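Local coordinates for uncharacterized protein (PDB 3RD4), which is of unknown function but belongs to the DUF2500 family of the YhhM-like clan and folds as a small, strongly curved antiparallel sheet, at residues A2-E16 against Y61-Q75. Numbering follows the deposited sequence.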
loop_
_atom_site.group_PDB
_atom_site.type_symbol
_atom_site.label_atom_id
_atom_site.label_comp_id
_atom_site.label_asym_id
_atom_site.label_seq_id
_atom_site.Cartn_x
_atom_site.Cartn_y
_atom_site.Cartn_z
ATOM N N ALA B 2 24.792 -3.847 10.893
ATOM C CA ALA B 2 23.976 -2.810 10.192
ATOM C C ALA B 2 24.858 -1.928 9.286
ATOM O O ALA B 2 24.907 -0.705 9.452
ATOM C CB ALA B 2 23.244 -1.947 11.237
ATOM N N PRO B 3 25.549 -2.539 8.303
ATOM C CA PRO B 3 26.425 -1.801 7.385
ATOM C C PRO B 3 25.713 -0.738 6.549
ATOM O O PRO B 3 24.482 -0.684 6.501
ATOM C CB PRO B 3 27.029 -2.905 6.531
ATOM C CG PRO B 3 25.901 -3.871 6.429
ATOM C CD PRO B 3 25.389 -3.932 7.854
ATOM N N VAL B 4 26.497 0.100 5.882
ATOM C CA VAL B 4 25.955 1.181 5.069
ATOM C C VAL B 4 26.399 1.073 3.619
ATOM O O VAL B 4 27.557 1.342 3.303
ATOM C CB VAL B 4 26.400 2.563 5.643
ATOM C CG1 VAL B 4 27.875 2.533 5.939
ATOM C CG2 VAL B 4 26.085 3.686 4.664
ATOM N N LYS B 5 25.476 0.686 2.741
ATOM C CA LYS B 5 25.785 0.543 1.316
ATOM C C LYS B 5 25.555 1.813 0.488
ATOM O O LYS B 5 24.881 2.757 0.925
ATOM C CB LYS B 5 24.963 -0.602 0.697
ATOM C CG LYS B 5 25.679 -1.948 0.588
ATOM C CD LYS B 5 25.556 -2.771 1.865
ATOM C CE LYS B 5 26.303 -4.104 1.750
ATOM N NZ LYS B 5 26.317 -4.856 3.051
ATOM N N LEU B 6 26.136 1.820 -0.711
ATOM C CA LEU B 6 25.983 2.927 -1.643
ATOM C C LEU B 6 25.113 2.477 -2.822
ATOM O O LEU B 6 25.121 1.308 -3.208
ATOM C CB LEU B 6 27.333 3.398 -2.192
ATOM C CG LEU B 6 27.162 4.597 -3.144
ATOM C CD1 LEU B 6 27.507 5.878 -2.394
ATOM C CD2 LEU B 6 28.038 4.458 -4.387
ATOM N N TYR B 7 24.349 3.415 -3.373
ATOM C CA TYR B 7 23.493 3.146 -4.515
ATOM C C TYR B 7 23.550 4.357 -5.447
ATOM O O TYR B 7 23.052 5.431 -5.102
ATOM C CB TYR B 7 22.034 2.923 -4.094
ATOM C CG TYR B 7 21.798 1.809 -3.104
ATOM C CD1 TYR B 7 21.688 2.084 -1.737
ATOM C CD2 TYR B 7 21.673 0.484 -3.525
ATOM C CE1 TYR B 7 21.457 1.067 -0.802
ATOM C CE2 TYR B 7 21.442 -0.547 -2.600
ATOM C CZ TYR B 7 21.336 -0.244 -1.237
ATOM O OH TYR B 7 21.121 -1.239 -0.305
ATOM N N MET B 8 24.182 4.197 -6.611
ATOM C CA MET B 8 24.254 5.278 -7.592
ATOM C C MET B 8 22.820 5.412 -8.065
ATOM O O MET B 8 22.258 4.487 -8.650
ATOM C CB MET B 8 25.186 4.894 -8.737
ATOM C CG MET B 8 26.632 4.740 -8.277
ATOM S SD MET B 8 27.151 6.212 -7.361
ATOM C CE MET B 8 26.800 7.511 -8.614
ATOM N N VAL B 9 22.226 6.570 -7.816
ATOM C CA VAL B 9 20.828 6.736 -8.131
ATOM C C VAL B 9 20.450 8.021 -8.840
ATOM O O VAL B 9 21.294 8.851 -9.143
ATOM C CB VAL B 9 20.024 6.589 -6.822
ATOM C CG1 VAL B 9 20.102 7.863 -6.003
ATOM C CG2 VAL B 9 18.619 6.207 -7.126
ATOM N N GLU B 10 19.158 8.148 -9.116
ATOM C CA GLU B 10 18.573 9.308 -9.792
ATOM C C GLU B 10 17.228 9.582 -9.124
ATOM O O GLU B 10 16.438 8.663 -8.903
ATOM C CB GLU B 10 18.376 9.010 -11.286
ATOM C CG GLU B 10 17.494 9.999 -12.054
ATOM C CD GLU B 10 17.425 9.694 -13.567
ATOM O OE1 GLU B 10 17.246 8.510 -13.956
ATOM O OE2 GLU B 10 17.537 10.654 -14.370
ATOM N N VAL B 11 16.985 10.844 -8.789
ATOM C CA VAL B 11 15.751 11.234 -8.125
ATOM C C VAL B 11 14.612 11.321 -9.128
ATOM O O VAL B 11 14.622 12.180 -9.996
ATOM C CB VAL B 11 15.915 12.594 -7.421
ATOM C CG1 VAL B 11 14.652 12.937 -6.682
ATOM C CG2 VAL B 11 17.106 12.553 -6.461
ATOM N N ILE B 12 13.632 10.433 -9.000
ATOM C CA ILE B 12 12.493 10.409 -9.904
ATOM C C ILE B 12 11.259 11.109 -9.365
ATOM O O ILE B 12 10.603 11.843 -10.087
ATOM C CB ILE B 12 12.075 8.967 -10.240
ATOM C CG1 ILE B 12 13.002 8.383 -11.291
ATOM C CG2 ILE B 12 10.655 8.935 -10.764
ATOM C CD1 ILE B 12 14.431 8.260 -10.835
ATOM N N ASP B 13 10.931 10.880 -8.101
ATOM C CA ASP B 13 9.724 11.471 -7.533
ATOM C C ASP B 13 9.943 12.167 -6.195
ATOM O O ASP B 13 11.018 12.092 -5.621
ATOM C CB ASP B 13 8.668 10.379 -7.356
ATOM C CG ASP B 13 7.264 10.878 -7.630
ATOM O OD1 ASP B 13 6.899 11.968 -7.121
ATOM O OD2 ASP B 13 6.525 10.166 -8.354
ATOM N N LYS B 14 8.903 12.818 -5.692
ATOM C CA LYS B 14 8.995 13.530 -4.433
ATOM C C LYS B 14 7.581 13.937 -4.028
ATOM O O LYS B 14 6.880 14.569 -4.810
ATOM C CB LYS B 14 9.849 14.785 -4.630
ATOM C CG LYS B 14 10.232 15.480 -3.347
ATOM C CD LYS B 14 10.702 16.926 -3.594
ATOM C CE LYS B 14 11.089 17.611 -2.266
ATOM N NZ LYS B 14 11.270 19.085 -2.310
ATOM N N LYS B 15 7.152 13.585 -2.818
ATOM C CA LYS B 15 5.807 13.947 -2.352
ATOM C C LYS B 15 5.686 13.949 -0.839
ATOM O O LYS B 15 6.317 13.141 -0.158
ATOM C CB LYS B 15 4.750 12.980 -2.897
ATOM C CG LYS B 15 4.842 11.549 -2.330
ATOM C CD LYS B 15 3.504 10.821 -2.354
ATOM C CE LYS B 15 2.886 10.839 -3.722
ATOM N NZ LYS B 15 1.526 10.270 -3.682
ATOM N N GLU B 16 4.863 14.852 -0.319
ATOM C CA GLU B 16 4.630 14.930 1.114
ATOM C C GLU B 16 3.322 14.184 1.428
ATOM O O GLU B 16 2.335 14.320 0.709
ATOM C CB GLU B 16 4.519 16.382 1.554
ATOM C CG GLU B 16 4.990 16.589 2.972
ATOM C CD GLU B 16 4.833 18.024 3.457
ATOM O OE1 GLU B 16 5.155 18.962 2.684
ATOM O OE2 GLU B 16 4.398 18.201 4.628
ATOM N N TYR B 61 14.455 16.216 2.603
ATOM C CA TYR B 61 13.418 16.296 1.580
ATOM C C TYR B 61 13.480 17.662 0.903
ATOM O O TYR B 61 13.424 17.772 -0.316
ATOM C CB TYR B 61 12.056 16.093 2.257
ATOM C CG TYR B 61 10.852 16.199 1.352
ATOM C CD1 TYR B 61 10.437 15.113 0.585
ATOM C CD2 TYR B 61 10.137 17.394 1.255
ATOM C CE1 TYR B 61 9.338 15.215 -0.264
ATOM C CE2 TYR B 61 9.038 17.510 0.418
ATOM C CZ TYR B 61 8.641 16.417 -0.340
ATOM O OH TYR B 61 7.540 16.523 -1.163
ATOM N N GLN B 62 13.611 18.699 1.721
ATOM C CA GLN B 62 13.677 20.085 1.256
ATOM C C GLN B 62 14.855 20.391 0.344
ATOM O O GLN B 62 14.879 21.428 -0.316
ATOM C CB GLN B 62 13.766 21.033 2.453
ATOM C CG GLN B 62 12.662 20.888 3.489
ATOM C CD GLN B 62 12.028 22.215 3.843
ATOM O OE1 GLN B 62 11.177 22.721 3.108
ATOM N NE2 GLN B 62 12.448 22.797 4.963
ATOM N N ASN B 63 15.842 19.507 0.327
ATOM C CA ASN B 63 17.022 19.732 -0.489
ATOM C C ASN B 63 17.211 18.710 -1.588
ATOM O O ASN B 63 18.289 18.626 -2.176
ATOM C CB ASN B 63 18.259 19.763 0.402
ATOM C CG ASN B 63 18.478 21.114 1.023
ATOM O OD1 ASN B 63 18.720 22.091 0.322
ATOM N ND2 ASN B 63 18.387 21.184 2.344
ATOM N N ILE B 64 16.169 17.933 -1.866
ATOM C CA ILE B 64 16.241 16.914 -2.909
ATOM C C ILE B 64 15.170 17.146 -3.964
ATOM O O ILE B 64 13.978 17.074 -3.679
ATOM C CB ILE B 64 16.057 15.500 -2.326
ATOM C CG1 ILE B 64 17.198 15.185 -1.370
ATOM C CG2 ILE B 64 16.016 14.476 -3.440
ATOM C CD1 ILE B 64 16.946 13.973 -0.511
ATOM N N GLU B 65 15.597 17.435 -5.187
ATOM C CA GLU B 65 14.651 17.652 -6.262
ATOM C C GLU B 65 14.744 16.551 -7.280
ATOM O O GLU B 65 15.758 15.878 -7.379
ATOM C CB GLU B 65 14.901 18.998 -6.935
ATOM C CG GLU B 65 14.172 20.140 -6.254
ATOM C CD GLU B 65 12.687 19.836 -6.058
ATOM O OE1 GLU B 65 11.989 19.558 -7.058
ATOM O OE2 GLU B 65 12.219 19.871 -4.900
ATOM N N PRO B 66 13.661 16.328 -8.029
ATOM C CA PRO B 66 13.588 15.298 -9.073
ATOM C C PRO B 66 14.542 15.627 -10.231
ATOM O O PRO B 66 14.657 16.785 -10.643
ATOM C CB PRO B 66 12.127 15.352 -9.508
ATOM C CG PRO B 66 11.417 15.822 -8.254
ATOM C CD PRO B 66 12.331 16.898 -7.754
ATOM N N GLU B 67 15.217 14.601 -10.741
ATOM C CA GLU B 67 16.172 14.733 -11.836
ATOM C C GLU B 67 17.624 14.920 -11.383
ATOM O O GLU B 67 18.526 15.035 -12.220
ATOM C CB GLU B 67 15.765 15.869 -12.772
ATOM C CG GLU B 67 15.097 15.409 -14.052
ATOM C CD GLU B 67 14.372 16.541 -14.757
ATOM O OE1 GLU B 67 14.820 17.710 -14.624
ATOM O OE2 GLU B 67 13.362 16.263 -15.447
ATOM N N MET B 68 17.853 14.973 -10.069
ATOM C CA MET B 68 19.213 15.092 -9.540
ATOM C C MET B 68 19.793 13.677 -9.606
ATOM O O MET B 68 19.048 12.691 -9.560
ATOM C CB MET B 68 19.220 15.517 -8.067
ATOM C CG MET B 68 18.889 16.951 -7.737
ATOM S SD MET B 68 18.955 17.177 -5.905
ATOM C CE MET B 68 18.601 18.938 -5.775
ATOM N N LYS B 69 21.112 13.569 -9.724
ATOM C CA LYS B 69 21.753 12.261 -9.752
ATOM C C LYS B 69 22.904 12.255 -8.775
ATOM O O LYS B 69 23.681 13.203 -8.720
ATOM C CB LYS B 69 22.269 11.923 -11.147
ATOM C CG LYS B 69 21.173 11.811 -12.183
ATOM C CD LYS B 69 21.646 11.074 -13.433
ATOM C CE LYS B 69 20.579 11.131 -14.536
ATOM N NZ LYS B 69 20.943 10.331 -15.752
ATOM N N GLY B 70 23.019 11.193 -7.994
ATOM C CA GLY B 70 24.106 11.148 -7.041
ATOM C C GLY B 70 24.289 9.834 -6.313
ATOM O O GLY B 70 23.843 8.783 -6.763
ATOM N N ARG B 71 24.974 9.896 -5.180
ATOM C CA ARG B 71 25.208 8.715 -4.386
ATOM C C ARG B 71 24.147 8.686 -3.315
ATOM O O ARG B 71 23.836 9.713 -2.714
ATOM C CB ARG B 71 26.580 8.781 -3.737
ATOM C CG ARG B 71 27.712 8.724 -4.719
ATOM C CD ARG B 71 29.042 8.750 -3.993
ATOM N NE ARG B 71 29.195 9.977 -3.218
ATOM C CZ ARG B 71 29.182 11.193 -3.752
ATOM N NH1 ARG B 71 29.020 11.353 -5.064
ATOM N NH2 ARG B 71 29.333 12.250 -2.973
ATOM N N LEU B 72 23.578 7.513 -3.086
ATOM C CA LEU B 72 22.569 7.364 -2.055
ATOM C C LEU B 72 23.158 6.443 -0.992
ATOM O O LEU B 72 23.653 5.372 -1.314
ATOM C CB LEU B 72 21.302 6.750 -2.655
ATOM C CG LEU B 72 20.306 6.102 -1.696
ATOM C CD1 LEU B 72 19.836 7.124 -0.695
ATOM C CD2 LEU B 72 19.139 5.543 -2.470
ATOM N N PHE B 73 23.154 6.864 0.267
ATOM C CA PHE B 73 23.673 5.998 1.325
ATOM C C PHE B 73 22.494 5.463 2.124
ATOM O O PHE B 73 21.593 6.211 2.514
ATOM C CB PHE B 73 24.621 6.758 2.269
ATOM C CG PHE B 73 25.853 7.294 1.601
ATOM C CD1 PHE B 73 25.839 8.545 0.992
ATOM C CD2 PHE B 73 27.017 6.539 1.552
ATOM C CE1 PHE B 73 26.972 9.037 0.342
ATOM C CE2 PHE B 73 28.153 7.020 0.907
ATOM C CZ PHE B 73 28.131 8.274 0.298
ATOM N N MET B 74 22.489 4.163 2.366
ATOM C CA MET B 74 21.406 3.572 3.129
ATOM C C MET B 74 21.947 2.588 4.134
ATOM O O MET B 74 22.873 1.831 3.841
ATOM C CB MET B 74 20.432 2.838 2.212
ATOM C CG MET B 74 19.336 3.689 1.599
ATOM S SD MET B 74 18.351 2.693 0.465
ATOM C CE MET B 74 17.582 1.595 1.621
ATOM N N GLN B 75 21.368 2.612 5.324
ATOM C CA GLN B 75 21.756 1.689 6.375
ATOM C C GLN B 75 20.620 0.686 6.324
ATOM O O GLN B 75 19.511 0.951 6.812
ATOM C CB GLN B 75 21.775 2.389 7.725
ATOM C CG GLN B 75 22.736 1.798 8.715
ATOM C CD GLN B 75 22.386 2.202 10.123
ATOM O OE1 GLN B 75 21.418 1.696 10.693
ATOM N NE2 GLN B 75 23.156 3.130 10.690
HETATM O O HOH W 1 21.967 -1.244 2.999
#
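Lys14 reaches over the ring of Tyr61 to Glu65, joining strand 4-20 to the end of helix 58-61 and the loop that leads on to strand 69-75. CB starts beside Pro66 CG. With CG anti to the backbone N (chi1 -169°) and the chain extended beyond it, CG passes Tyr61 CE1, CD runs by the carbonyl O of Ile64, and Lys14 CE stands over the centre of the Tyr61 ring, 3.3 Å from its centroid, in a CH-pi contact. At the tip, NZ remains over the same face as a cation-pi partner and forms a salt bridge, Lys14 NZ to Glu65 OE2 2.9 Å, the oxygen being met nearly along its own C-O axis. The other carboxylate oxygen of Glu65 pairs with Arg49 of the second subunit, which also packs on Lys14 and Tyr61.

Earlier on the same strand, Val11 N bonds to Met68 O at 2.9 Å, and Val11 O accepts from Glu67 N, an inner residue of the type II turn Glu65-Met68. Antiparallel pairing continues through Val9-Gly70, Tyr7-Leu72 and Lys5-Met74. The side chains of Tyr7 and Met74 cross at about a right angle, Met74 CB at the ring edge, 3.6 Å from Tyr7 CE1, and SD oblique, a Met-aromatic contact. On the other face, Leu6 CD1 makes a CH-pi contact over Phe73, offset toward the rim, 3.9 Å from the ring centroid. The middle strand, 4-20, thus pairs with its neighbour 69-75 in a strongly curved antiparallel sheet of order 50-56, 34-44, 4-20, 69-75, 78-84.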